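Side-chain contacts in insulinase family protease (PDB 3GO9), which belongs to the insulinase (M16) family of peptidases and is predicted, though not established, to hydrolyse peptide bonds: residues M284-S287 and R288-S292; D366-M369 and T370-D374; L391-Q394 and R395-Q399; P408-Y411 and Q412-Q416; S420-T423 and L424-N428. All blocks are in the same frame, centred on the assembly; numbering follows the deposited sequence.

How the interactions relate
Interactions 1, 2, 4 and 5 lie in one helical cluster, whereas interaction 3 stands apart, its nearest atoms about 9 Å from interactions 1 and 4. Interactions 1 and 4 touch, their centres 13 Å apart: Trp290 CZ2 lies 3.6 Å from Tyr411 CE1. Interactions 2 and 4 are joined by a probable hydrogen bond from Gln416 NE2 to Asn373 OD1, 2.9 Å. Interaction 5 closes the cluster: Leu427 CD2 meets Leu368 CD2 of interaction 2 at 3.8 Å. A zinc ion is bound by Glu409 of interaction 4; the side chain of Met392 of interaction 3 lies about 9 Å from another.

Interaction 1. Residues M284-S287 and R288-S292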
loop_
_atom_site.group_PDB
_atom_site.type_symbol
_atom_site.label_atom_id
_atom_site.label_comp_id
_atom_site.label_asym_id
_atom_site.label_seq_id
_atom_site.Cartn_x
_atom_site.Cartn_y
_atom_site.Cartn_z
HETATM N N MSE A 284 -0.584 -10.604 21.343
HETATM C CA MSE A 284 -2.029 -10.674 21.609
HETATM C C MSE A 284 -2.782 -9.919 20.528
HETATM O O MSE A 284 -3.820 -10.416 20.016
HETATM C CB MSE A 284 -2.340 -10.114 23.007
HETATM C CG MSE A 284 -1.608 -10.878 24.115
HETATM SE SE MSE A 284 0.265 -10.294 24.475
HETATM C CE MSE A 284 -0.135 -8.597 25.384
ATOM N N ALA A 285 -2.265 -8.744 20.169
ATOM C CA ALA A 285 -2.824 -7.923 19.095
ATOM C C ALA A 285 -2.689 -8.673 17.799
ATOM O O ALA A 285 -3.559 -8.587 16.919
ATOM C CB ALA A 285 -2.118 -6.592 18.969
ATOM N N LEU A 286 -1.568 -9.385 17.640
ATOM C CA LEU A 286 -1.383 -10.147 16.403
ATOM C C LEU A 286 -2.485 -11.219 16.254
ATOM O O LEU A 286 -3.076 -11.382 15.170
ATOM C CB LEU A 286 0.019 -10.802 16.378
ATOM C CG LEU A 286 0.318 -11.608 15.120
ATOM C CD1 LEU A 286 0.197 -10.828 13.771
ATOM C CD2 LEU A 286 1.751 -12.205 15.217
ATOM N N SER A 287 -2.713 -11.964 17.326
ATOM C CA SER A 287 -3.740 -12.975 17.339
ATOM C C SER A 287 -5.143 -12.400 17.055
ATOM O O SER A 287 -5.942 -13.005 16.303
ATOM C CB SER A 287 -3.735 -13.659 18.701
ATOM O OG SER A 287 -2.589 -14.475 18.743
ATOM N N ARG A 288 -5.433 -11.274 17.665
ATOM C CA ARG A 288 -6.740 -10.605 17.416
ATOM C C ARG A 288 -6.877 -10.208 15.958
ATOM O O ARG A 288 -7.941 -10.383 15.346
ATOM C CB ARG A 288 -6.954 -9.388 18.311
ATOM C CG ARG A 288 -7.019 -9.680 19.790
ATOM C CD ARG A 288 -7.508 -8.480 20.609
ATOM N NE ARG A 288 -6.698 -7.267 20.435
ATOM C CZ ARG A 288 -5.650 -6.907 21.191
ATOM N NH1 ARG A 288 -5.238 -7.674 22.187
ATOM N NH2 ARG A 288 -5.015 -5.756 20.931
ATOM N N TYR A 289 -5.808 -9.670 15.364
ATOM C CA TYR A 289 -5.784 -9.306 13.939
ATOM C C TYR A 289 -6.021 -10.548 13.090
ATOM O O TYR A 289 -6.851 -10.538 12.165
ATOM C CB TYR A 289 -4.465 -8.587 13.514
ATOM C CG TYR A 289 -4.306 -8.480 12.027
ATOM C CD1 TYR A 289 -5.102 -7.611 11.288
ATOM C CD2 TYR A 289 -3.465 -9.335 11.316
ATOM C CE1 TYR A 289 -5.036 -7.531 9.962
ATOM C CE2 TYR A 289 -3.362 -9.230 9.960
ATOM C CZ TYR A 289 -4.163 -8.339 9.263
ATOM O OH TYR A 289 -4.062 -8.295 7.875
ATOM N N TRP A 290 -5.324 -11.637 13.413
ATOM C CA TRP A 290 -5.435 -12.809 12.573
ATOM C C TRP A 290 -6.848 -13.406 12.636
ATOM O O TRP A 290 -7.340 -13.939 11.622
ATOM C CB TRP A 290 -4.414 -13.874 12.940
ATOM C CG TRP A 290 -3.022 -13.649 12.374
ATOM C CD1 TRP A 290 -2.691 -12.935 11.251
ATOM C CD2 TRP A 290 -1.793 -14.229 12.844
ATOM N NE1 TRP A 290 -1.330 -13.048 10.995
ATOM C CE2 TRP A 290 -0.774 -13.839 11.965
ATOM C CE3 TRP A 290 -1.468 -15.045 13.904
ATOM C CZ2 TRP A 290 0.577 -14.251 12.158
ATOM C CZ3 TRP A 290 -0.157 -15.444 14.091
ATOM C CH2 TRP A 290 0.838 -15.047 13.241
ATOM N N ARG A 291 -7.495 -13.325 13.799
ATOM C CA ARG A 291 -8.865 -13.829 13.945
ATOM C C ARG A 291 -9.795 -13.003 13.073
ATOM O O ARG A 291 -10.692 -13.556 12.376
ATOM C CB ARG A 291 -9.362 -13.791 15.378
ATOM C CG ARG A 291 -10.665 -14.555 15.540
ATOM C CD ARG A 291 -11.198 -14.575 16.935
ATOM N NE ARG A 291 -10.363 -15.389 17.824
ATOM C CZ ARG A 291 -10.625 -15.584 19.127
ATOM N NH1 ARG A 291 -11.685 -15.030 19.704
ATOM N NH2 ARG A 291 -9.804 -16.323 19.857
ATOM N N SER A 292 -9.595 -11.695 13.102
ATOM C CA SER A 292 -10.437 -10.772 12.331
ATOM C C SER A 292 -10.225 -10.984 10.836
ATOM O O SER A 292 -11.211 -11.109 10.066
ATOM C CB SER A 292 -10.104 -9.352 12.705
ATOM O OG SER A 292 -10.596 -9.115 13.998
#
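Leu286 sits over one face of the Trp290 indole, one helical turn further along, crossing it at a slant. Its CG lies 3.8 Å from the centroid of the six-membered ring and only 2° off the ring normal, which is a CH-pi contact by geometry. The two methyl groups reach the same indole: Leu286 CD1 touches Trp290 CE2 at 3.6 Å, and Leu286 CD2 touches Trp290 CH2, also at 3.6 Å. With CG of Leu286 opposite its own backbone N (chi1 -179°) and the indole of Trp290 swung to the N side (chi1 -81°), the branch point of the leucine comes to lie over the six-membered ring.

On another side of the helix Arg288 doubles back, its chain bent at chi3, and lays its guanidinium over the backbone of Ala285, whose CA is 3.5 Å above the guanidinium plane, toward its rim. Arg288 NH2 also meets Ala285 CB at 3.6 Å. Beneath these side chains the helical bonds set the spacing, including Trp290 N to Leu286 O at 2.9 Å.

Helix 408-421 packs against this turn of helix 283-309: Leu414 touches Leu286 and Trp290, Tyr411 meets the indole edge-to-face, and Arg415 adds a cation-pi contact with it.

Interaction 2. Residues D366-M369 and T370-D374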
loop_
_atom_site.group_PDB
_atom_site.type_symbol
_atom_site.label_atom_id
_atom_site.label_comp_id
_atom_site.label_asym_id
_atom_site.label_seq_id
_atom_site.Cartn_x
_atom_site.Cartn_y
_atom_site.Cartn_z
ATOM N N ASP A 366 -13.551 -26.895 9.190
ATOM C CA ASP A 366 -12.482 -27.875 9.062
ATOM C C ASP A 366 -11.799 -27.795 7.689
ATOM O O ASP A 366 -10.571 -27.900 7.617
ATOM C CB ASP A 366 -13.051 -29.292 9.311
ATOM C CG ASP A 366 -13.507 -29.509 10.763
ATOM O OD1 ASP A 366 -13.277 -28.659 11.638
ATOM O OD2 ASP A 366 -14.115 -30.549 11.061
ATOM N N ALA A 367 -12.588 -27.569 6.623
ATOM C CA ALA A 367 -12.064 -27.344 5.273
ATOM C C ALA A 367 -11.134 -26.121 5.212
ATOM O O ALA A 367 -9.999 -26.179 4.663
ATOM C CB ALA A 367 -13.236 -27.174 4.241
ATOM N N LEU A 368 -11.636 -25.032 5.788
ATOM C CA LEU A 368 -10.893 -23.790 5.861
ATOM C C LEU A 368 -9.573 -23.999 6.587
ATOM O O LEU A 368 -8.503 -23.572 6.083
ATOM C CB LEU A 368 -11.739 -22.704 6.523
ATOM C CG LEU A 368 -11.103 -21.304 6.646
ATOM C CD1 LEU A 368 -10.815 -20.668 5.304
ATOM C CD2 LEU A 368 -11.993 -20.415 7.493
HETATM N N MSE A 369 -9.619 -24.655 7.747
HETATM C CA MSE A 369 -8.417 -24.790 8.539
HETATM C C MSE A 369 -7.395 -25.730 7.883
HETATM O O MSE A 369 -6.208 -25.481 7.962
HETATM C CB MSE A 369 -8.780 -25.166 9.981
HETATM C CG MSE A 369 -9.839 -24.196 10.571
HETATM SE SE MSE A 369 -9.186 -22.355 10.558
HETATM C CE MSE A 369 -8.085 -22.882 12.078
ATOM N N THR A 370 -7.853 -26.787 7.202
ATOM C CA THR A 370 -6.924 -27.615 6.403
ATOM C C THR A 370 -6.185 -26.747 5.356
ATOM O O THR A 370 -4.955 -26.865 5.144
ATOM C CB THR A 370 -7.706 -28.799 5.734
ATOM O OG1 THR A 370 -8.224 -29.640 6.766
ATOM C CG2 THR A 370 -6.830 -29.634 4.815
ATOM N N GLN A 371 -6.945 -25.862 4.720
ATOM C CA GLN A 371 -6.422 -24.979 3.704
ATOM C C GLN A 371 -5.422 -23.990 4.308
ATOM O O GLN A 371 -4.329 -23.751 3.776
ATOM C CB GLN A 371 -7.586 -24.258 3.013
ATOM C CG GLN A 371 -7.255 -23.039 2.111
ATOM C CD GLN A 371 -8.536 -22.370 1.530
ATOM O OE1 GLN A 371 -8.646 -21.128 1.477
ATOM N NE2 GLN A 371 -9.506 -23.199 1.110
ATOM N N LYS A 372 -5.747 -23.434 5.464
ATOM C CA LYS A 372 -4.817 -22.434 6.039
ATOM C C LYS A 372 -3.556 -23.113 6.558
ATOM O O LYS A 372 -2.460 -22.570 6.489
ATOM C CB LYS A 372 -5.519 -21.647 7.171
ATOM C CG LYS A 372 -6.742 -20.812 6.761
ATOM C CD LYS A 372 -6.587 -19.941 5.511
ATOM C CE LYS A 372 -5.562 -18.873 5.676
ATOM N NZ LYS A 372 -5.479 -18.073 4.423
ATOM N N ASN A 373 -3.713 -24.323 7.067
ATOM C CA ASN A 373 -2.570 -25.123 7.507
ATOM C C ASN A 373 -1.685 -25.514 6.323
ATOM O O ASN A 373 -0.443 -25.499 6.418
ATOM C CB ASN A 373 -3.027 -26.367 8.308
ATOM C CG ASN A 373 -3.157 -26.074 9.831
ATOM O OD1 ASN A 373 -2.197 -25.613 10.479
ATOM N ND2 ASN A 373 -4.333 -26.341 10.389
ATOM N N ASP A 374 -2.324 -25.800 5.189
ATOM C CA ASP A 374 -1.567 -26.078 3.962
ATOM C C ASP A 374 -0.712 -24.881 3.547
ATOM O O ASP A 374 0.485 -25.001 3.304
ATOM C CB ASP A 374 -2.512 -26.452 2.814
ATOM C CG ASP A 374 -1.745 -26.904 1.560
ATOM O OD1 ASP A 374 -0.962 -27.872 1.680
ATOM O OD2 ASP A 374 -1.923 -26.288 0.494
#
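The carbonyl oxygen of Asp366 is gripped twice by Thr370, through its backbone N and through its hydroxyl OG1, each 3.0 Å from Asp366 O. The two donors arrive from opposite faces of the carbonyl plane, OG1 tilted 32° from it. Threonine reaches back because its OG1 lies beside its own N (chi1 -64°); a hydroxyl bonded to the carbonyl four residues earlier is a common feature of helices.

One turn on, a similar pattern recurs less securely. Asn373 N donates to Met369 O at 2.9 Å, while the amide Asn373 ND2, 3.2 Å from Met369 O, adds only a weak bond with a bent angle of 125°. The other end of that amide, OD1, is engaged by Gln416.

Lys372 N makes the shortest bond between the two segments, 2.8 Å to Leu368 O. The lysine chain bends at chi2 and chi3, packing on Leu294 of helix 283-309 and Leu419 of helix 408-421. Its tip then forms a salt bridge with Glu297 and a hydrogen bond with Gln375.

Side-chain donors thus supplement the backbone ladder where helix 362-377 is more exposed, and the buried lysine, matched with a carboxylate, probably keeps its positive charge.

Interaction 3. Residues L391-Q394 and R395-Q399; sequences LMSQ and RLRSQ
Ser393 O takes the backbone N of Arg397 at 2.9 Å, and Gln394 O takes Ser398 N, likewise at 2.9 Å. Leu396 N to Met392 O follows at 3.0 Å. Together with Arg395 N to Leu391 O, these helical bonds are the polar links between the two segments.

Arg397 curls toward the earlier turn. Its chi3 of -29° lies about midway between staggered and eclipsed, and the bend carries the guanidinium over Ser393 O, which lies 4.0 Å above the guanidinium plane, toward its rim. Its NH2 only grazes Gln394 CG, at 4.2 Å, and the amide and guanidinium planes stand 62° apart, so the two groups cross rather than stack. The hydroxyl of Ser393 turns back to Asp389 O and Ile390 O.

On the buried face, the selenium of Met392 (selenomethionine) approaches Leu396 CD2 at 4.3 Å. Arg395 points elsewhere, into a salt bridge with Asp405, a hydrogen bond with Gln38 and a cation-pi contact with Trp26.

Met392 and Leu396 both rest on strands 212-218 and 50-56, the pattern of an amphipathic helix laid against a mixed beta-sheet; the same helix carries Asp389, which with Asp387, Asp99 and Glu101 binds a zinc ion.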
loop_
_atom_site.group_PDB
_atom_site.type_symbol
_atom_site.label_atom_id
_atom_site.label_comp_id
_atom_site.label_asym_id
_atom_site.label_seq_id
_atom_site.Cartn_x
_atom_site.Cartn_y
_atom_site.Cartn_z
ATOM N N LEU A 391 9.239 -8.819 -2.528
ATOM C CA LEU A 391 9.847 -8.615 -1.228
ATOM C C LEU A 391 9.884 -7.114 -0.904
ATOM O O LEU A 391 9.641 -6.701 0.246
ATOM C CB LEU A 391 11.265 -9.214 -1.178
ATOM C CG LEU A 391 11.389 -10.709 -1.372
ATOM C CD1 LEU A 391 12.891 -11.160 -1.449
ATOM C CD2 LEU A 391 10.638 -11.485 -0.279
HETATM N N MSE A 392 10.260 -6.317 -1.901
HETATM C CA MSE A 392 10.365 -4.866 -1.703
HETATM C C MSE A 392 9.017 -4.250 -1.423
HETATM O O MSE A 392 8.894 -3.462 -0.469
HETATM C CB MSE A 392 11.052 -4.168 -2.876
HETATM C CG MSE A 392 11.073 -2.686 -2.729
HETATM SE SE MSE A 392 12.258 -2.137 -1.226
HETATM C CE MSE A 392 13.930 -2.294 -2.174
ATOM N N SER A 393 8.000 -4.552 -2.252
ATOM C CA SER A 393 6.699 -3.923 -2.054
ATOM C C SER A 393 6.084 -4.316 -0.732
ATOM O O SER A 393 5.404 -3.523 -0.093
ATOM C CB SER A 393 5.764 -4.134 -3.234
ATOM O OG SER A 393 5.607 -5.489 -3.485
ATOM N N GLN A 394 6.311 -5.561 -0.304
ATOM C CA GLN A 394 5.831 -6.009 0.995
ATOM C C GLN A 394 6.458 -5.211 2.119
ATOM O O GLN A 394 5.753 -4.786 3.047
ATOM C CB GLN A 394 6.099 -7.505 1.190
ATOM C CG GLN A 394 5.188 -8.389 0.365
ATOM C CD GLN A 394 5.307 -9.872 0.638
ATOM O OE1 GLN A 394 6.070 -10.324 1.515
ATOM N NE2 GLN A 394 4.590 -10.668 -0.176
ATOM N N ARG A 395 7.786 -4.978 2.031
ATOM C CA ARG A 395 8.455 -4.191 3.056
ATOM C C ARG A 395 7.931 -2.754 3.097
ATOM O O ARG A 395 7.663 -2.254 4.180
ATOM C CB ARG A 395 9.967 -4.169 2.830
ATOM C CG ARG A 395 10.714 -3.439 3.948
ATOM C CD ARG A 395 10.640 -4.102 5.266
ATOM N NE ARG A 395 11.603 -3.516 6.198
ATOM C CZ ARG A 395 11.840 -4.004 7.422
ATOM N NH1 ARG A 395 11.220 -5.119 7.859
ATOM N NH2 ARG A 395 12.733 -3.404 8.215
ATOM N N LEU A 396 7.783 -2.105 1.931
ATOM C CA LEU A 396 7.274 -0.718 1.915
ATOM C C LEU A 396 5.848 -0.689 2.479
ATOM O O LEU A 396 5.470 0.222 3.216
ATOM C CB LEU A 396 7.292 -0.140 0.513
ATOM C CG LEU A 396 8.653 0.110 -0.118
ATOM C CD1 LEU A 396 8.567 1.041 -1.305
ATOM C CD2 LEU A 396 9.713 0.608 0.889
ATOM N N ARG A 397 5.059 -1.698 2.162
ATOM C CA ARG A 397 3.687 -1.735 2.696
ATOM C C ARG A 397 3.703 -1.866 4.197
ATOM O O ARG A 397 3.012 -1.135 4.922
ATOM C CB ARG A 397 2.879 -2.824 2.077
ATOM C CG ARG A 397 1.394 -2.775 2.530
ATOM C CD ARG A 397 0.497 -3.746 1.716
ATOM N NE ARG A 397 1.016 -3.959 0.355
ATOM C CZ ARG A 397 1.543 -5.094 -0.129
ATOM N NH1 ARG A 397 1.985 -5.109 -1.392
ATOM N NH2 ARG A 397 1.627 -6.214 0.597
ATOM N N SER A 398 4.588 -2.719 4.697
ATOM C CA SER A 398 4.761 -2.856 6.122
ATOM C C SER A 398 5.164 -1.560 6.791
ATOM O O SER A 398 4.640 -1.187 7.853
ATOM C CB SER A 398 5.807 -3.936 6.395
ATOM O OG SER A 398 5.997 -4.127 7.781
ATOM N N GLN A 399 6.091 -0.855 6.173
ATOM C CA GLN A 399 6.681 0.319 6.745
ATOM C C GLN A 399 5.656 1.475 6.667
ATOM O O GLN A 399 5.459 2.221 7.653
ATOM C CB GLN A 399 7.933 0.696 5.963
ATOM C CG GLN A 399 9.113 -0.288 6.135
ATOM C CD GLN A 399 10.030 0.104 7.253
ATOM O OE1 GLN A 399 10.109 -0.598 8.284
ATOM N NE2 GLN A 399 10.710 1.209 7.084
#

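Interaction 4. Residues P408-Y411 and Q412-Q416; sequences PEQY and QKLRQ. With ZN (zinc ion), chain F.
Tyr411 and Arg415 start out alike, each with CG opposite its backbone N (chi1 176° and -177°), and this brings them side by side pointing the same way. The phenol ring and the guanidinium are 22° from parallel. Contact runs along the aliphatic part of the arginine: Tyr411 CE2 lies 3.9 Å from Arg415 CB, and Tyr411 OH 3.8 Å from Arg415 CD, distances that indicate van der Waals packing.

A second pair runs alongside one another as well. The extended Gln410 places CG 3.7 Å from Leu414 CD1, while the Gln410 amide goes on to bond Gln21, Ala19 and Glu18. Leu414 N closes the same turn with a bond of 2.8 Å to Gln410 O.

At the first turn of the helix a water bridges Glu409 O, to which it donates, and Gln412 NE2, from which it accepts. The Glu409 carboxylate binds a zinc ion unevenly, with Glu409 OE1 2.1 Å and Glu409 OE2 2.6 Å from the zinc ion; a water is also bound to the metal.

Around this helix, 408-421, the side chains spread to several neighbours. Tyr411 and Arg415 cover Leu376 of helix 362-377, Pro408 and Gln412 lie on helix 379-384, and Leu414 touches helix 283-309 and also the loop residues Glu18 and Leu20.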
loop_
_atom_site.group_PDB
_atom_site.type_symbol
_atom_site.label_atom_id
_atom_site.label_comp_id
_atom_site.label_asym_id
_atom_site.label_seq_id
_atom_site.Cartn_x
_atom_site.Cartn_y
_atom_site.Cartn_z
ATOM N N PRO A 408 10.676 -14.831 10.235
ATOM C CA PRO A 408 9.789 -15.841 9.656
ATOM C C PRO A 408 9.653 -17.084 10.531
ATOM O O PRO A 408 8.576 -17.690 10.542
ATOM C CB PRO A 408 10.438 -16.145 8.285
ATOM C CG PRO A 408 11.833 -15.560 8.359
ATOM C CD PRO A 408 11.752 -14.397 9.316
ATOM N N GLU A 409 10.681 -17.461 11.303
ATOM C CA GLU A 409 10.512 -18.581 12.198
ATOM C C GLU A 409 9.514 -18.247 13.302
ATOM O O GLU A 409 8.752 -19.142 13.717
ATOM C CB GLU A 409 11.814 -19.053 12.815
ATOM C CG GLU A 409 12.732 -19.692 11.817
ATOM C CD GLU A 409 14.073 -19.918 12.417
ATOM O OE1 GLU A 409 14.748 -18.907 12.710
ATOM O OE2 GLU A 409 14.419 -21.069 12.641
ATOM N N GLN A 410 9.510 -16.996 13.755
ATOM C CA GLN A 410 8.519 -16.620 14.790
ATOM C C GLN A 410 7.127 -16.615 14.190
ATOM O O GLN A 410 6.192 -17.130 14.800
ATOM C CB GLN A 410 8.810 -15.272 15.397
ATOM C CG GLN A 410 7.892 -14.985 16.618
ATOM C CD GLN A 410 8.179 -13.654 17.234
ATOM O OE1 GLN A 410 8.228 -12.667 16.524
ATOM N NE2 GLN A 410 8.404 -13.624 18.592
ATOM N N TYR A 411 7.012 -16.140 12.948
ATOM C CA TYR A 411 5.767 -16.134 12.261
ATOM C C TYR A 411 5.249 -17.562 12.205
ATOM O O TYR A 411 4.114 -17.843 12.532
ATOM C CB TYR A 411 5.906 -15.552 10.864
ATOM C CG TYR A 411 4.636 -15.612 10.066
ATOM C CD1 TYR A 411 3.827 -14.518 9.930
ATOM C CD2 TYR A 411 4.254 -16.799 9.443
ATOM C CE1 TYR A 411 2.635 -14.604 9.169
ATOM C CE2 TYR A 411 3.081 -16.888 8.716
ATOM C CZ TYR A 411 2.277 -15.797 8.601
ATOM O OH TYR A 411 1.113 -15.929 7.855
ATOM N N GLN A 412 6.103 -18.492 11.787
ATOM C CA GLN A 412 5.641 -19.861 11.605
ATOM C C GLN A 412 5.087 -20.452 12.922
ATOM O O GLN A 412 4.027 -21.095 12.953
ATOM C CB GLN A 412 6.821 -20.666 11.079
ATOM C CG GLN A 412 6.518 -22.078 10.772
ATOM C CD GLN A 412 7.779 -22.779 10.238
ATOM O OE1 GLN A 412 7.723 -23.525 9.270
ATOM N NE2 GLN A 412 8.928 -22.487 10.853
ATOM N N LYS A 413 5.794 -20.213 14.015
ATOM C CA LYS A 413 5.413 -20.685 15.297
ATOM C C LYS A 413 4.107 -20.021 15.787
ATOM O O LYS A 413 3.160 -20.696 16.232
ATOM C CB LYS A 413 6.532 -20.440 16.302
ATOM C CG LYS A 413 6.238 -20.845 17.707
ATOM C CD LYS A 413 7.336 -20.448 18.634
ATOM C CE LYS A 413 7.397 -18.972 18.878
ATOM N NZ LYS A 413 8.671 -18.624 19.573
ATOM N N LEU A 414 4.072 -18.697 15.745
ATOM C CA LEU A 414 2.868 -18.000 16.204
ATOM C C LEU A 414 1.638 -18.319 15.351
ATOM O O LEU A 414 0.530 -18.498 15.885
ATOM C CB LEU A 414 3.136 -16.500 16.285
ATOM C CG LEU A 414 4.158 -16.071 17.349
ATOM C CD1 LEU A 414 4.334 -14.492 17.332
ATOM C CD2 LEU A 414 3.777 -16.456 18.753
ATOM N N ARG A 415 1.806 -18.403 14.028
ATOM C CA ARG A 415 0.699 -18.694 13.109
ATOM C C ARG A 415 0.211 -20.134 13.331
ATOM O O ARG A 415 -1.004 -20.387 13.368
ATOM C CB ARG A 415 1.155 -18.537 11.645
ATOM C CG ARG A 415 0.025 -18.766 10.604
ATOM C CD ARG A 415 -0.929 -17.678 10.595
ATOM N NE ARG A 415 -1.928 -17.908 9.572
ATOM C CZ ARG A 415 -2.992 -17.143 9.364
ATOM N NH1 ARG A 415 -3.259 -16.084 10.114
ATOM N NH2 ARG A 415 -3.802 -17.452 8.373
ATOM N N GLN A 416 1.144 -21.081 13.488
ATOM C CA GLN A 416 0.736 -22.456 13.835
ATOM C C GLN A 416 -0.096 -22.470 15.115
ATOM O O GLN A 416 -1.087 -23.183 15.229
ATOM C CB GLN A 416 1.899 -23.445 13.985
ATOM C CG GLN A 416 1.447 -24.912 14.069
ATOM C CD GLN A 416 0.606 -25.346 12.825
ATOM O OE1 GLN A 416 1.160 -25.562 11.743
ATOM N NE2 GLN A 416 -0.719 -25.419 12.977
HETATM ZN ZN ZN F . 16.578 -19.843 13.303
HETATM O O HOH W 1 9.268 -21.941 13.949
HETATM O O HOH W 2 16.921 -19.848 11.507
#

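Interaction 5. Residues S420-T423 and L424-N428; sequences SGLT and LAELN
Thr423 and Glu426 cross at a slant, each using a side-chain oxygen to hold the other's backbone N. Thr423 OG1 accepts from Glu426 N at 3.1 Å with an N-H...O angle of 152°. In return, Glu426 OE1 accepts from Thr423 N at 3.0 Å, the donor lying 40° out of the carboxylate plane. The threonine hydroxyl is placed between its own N and carbonyl carbon (chi1 67°), which aims it at the first turn of the next helix. Glu426 starts with CG beside its N and then runs back extended past OG1, its CG 3.1 Å from Thr423 OG1.

This reciprocal pair is a capping box, with Thr423 as the N-cap of helix 424-435. The carboxylate sits near a helix start, where the N-H groups and the helix dipole would probably favour its negative form. Leu427 N follows with a bond of 3.0 Å to Thr423 O, the first full turn.

Leu422, where the chain leaves helix 408-421, also slants across Glu426, its CD1 3.7 Å from Glu426 OE1. Its other methyl, CD2, comes 4.3 Å from Leu427 CD1; as the residue before the N-cap meeting the fourth residue of the helix, this pair matches a hydrophobic staple. Leu422 also reaches Met369 of helix 362-377 and Leu294 of helix 283-309, and Leu427 touches Ala295 of the latter.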
loop_
_atom_site.group_PDB
_atom_site.type_symbol
_atom_site.label_atom_id
_atom_site.label_comp_id
_atom_site.label_asym_id
_atom_site.label_seq_id
_atom_site.Cartn_x
_atom_site.Cartn_y
_atom_site.Cartn_z
ATOM N N SER A 420 -3.930 -23.754 15.315
ATOM C CA SER A 420 -4.262 -24.952 16.081
ATOM C C SER A 420 -5.201 -24.652 17.222
ATOM O O SER A 420 -5.919 -25.571 17.691
ATOM C CB SER A 420 -2.989 -25.627 16.614
ATOM O OG SER A 420 -2.274 -26.100 15.490
ATOM N N GLY A 421 -5.171 -23.404 17.701
ATOM C CA GLY A 421 -5.966 -22.970 18.835
ATOM C C GLY A 421 -7.377 -22.494 18.476
ATOM O O GLY A 421 -8.272 -22.528 19.306
ATOM N N LEU A 422 -7.569 -22.055 17.244
ATOM C CA LEU A 422 -8.824 -21.473 16.846
ATOM C C LEU A 422 -9.976 -22.489 16.823
ATOM O O LEU A 422 -9.830 -23.576 16.273
ATOM C CB LEU A 422 -8.696 -20.879 15.468
ATOM C CG LEU A 422 -9.840 -19.974 15.022
ATOM C CD1 LEU A 422 -9.973 -18.764 15.898
ATOM C CD2 LEU A 422 -9.627 -19.567 13.565
ATOM N N THR A 423 -11.092 -22.123 17.428
ATOM C CA THR A 423 -12.310 -22.955 17.389
ATOM C C THR A 423 -13.390 -22.403 16.467
ATOM O O THR A 423 -13.401 -21.216 16.128
ATOM C CB THR A 423 -12.914 -23.120 18.786
ATOM O OG1 THR A 423 -13.418 -21.862 19.248
ATOM C CG2 THR A 423 -11.816 -23.637 19.759
ATOM N N LEU A 424 -14.317 -23.277 16.073
ATOM C CA LEU A 424 -15.491 -22.811 15.319
ATOM C C LEU A 424 -16.193 -21.692 16.033
ATOM O O LEU A 424 -16.594 -20.724 15.425
ATOM C CB LEU A 424 -16.514 -23.947 15.200
ATOM C CG LEU A 424 -17.748 -23.657 14.362
ATOM C CD1 LEU A 424 -17.457 -23.280 12.926
ATOM C CD2 LEU A 424 -18.630 -24.933 14.437
ATOM N N ALA A 425 -16.430 -21.864 17.334
ATOM C CA ALA A 425 -17.142 -20.879 18.112
ATOM C C ALA A 425 -16.482 -19.509 18.045
ATOM O O ALA A 425 -17.164 -18.484 17.998
ATOM C CB ALA A 425 -17.230 -21.317 19.523
ATOM N N GLU A 426 -15.153 -19.508 18.104
ATOM C CA GLU A 426 -14.377 -18.266 18.089
ATOM C C GLU A 426 -14.483 -17.619 16.737
ATOM O O GLU A 426 -14.756 -16.386 16.637
ATOM C CB GLU A 426 -12.922 -18.529 18.449
ATOM C CG GLU A 426 -12.696 -18.888 19.893
ATOM C CD GLU A 426 -11.277 -19.391 20.217
ATOM O OE1 GLU A 426 -10.532 -19.889 19.342
ATOM O OE2 GLU A 426 -10.919 -19.332 21.406
ATOM N N LEU A 427 -14.267 -18.412 15.687
ATOM C CA LEU A 427 -14.352 -17.821 14.333
ATOM C C LEU A 427 -15.801 -17.341 14.072
ATOM O O LEU A 427 -16.005 -16.280 13.527
ATOM C CB LEU A 427 -13.907 -18.795 13.248
ATOM C CG LEU A 427 -13.692 -18.138 11.862
ATOM C CD1 LEU A 427 -12.660 -17.020 11.920
ATOM C CD2 LEU A 427 -13.253 -19.089 10.782
ATOM N N ASN A 428 -16.800 -18.130 14.448
ATOM C CA ASN A 428 -18.194 -17.686 14.238
ATOM C C ASN A 428 -18.586 -16.441 15.039
ATOM O O ASN A 428 -19.365 -15.597 14.569
ATOM C CB ASN A 428 -19.154 -18.862 14.507
ATOM C CG ASN A 428 -19.206 -19.822 13.365
ATOM O OD1 ASN A 428 -18.663 -19.540 12.307
ATOM N ND2 ASN A 428 -19.853 -20.994 13.568
#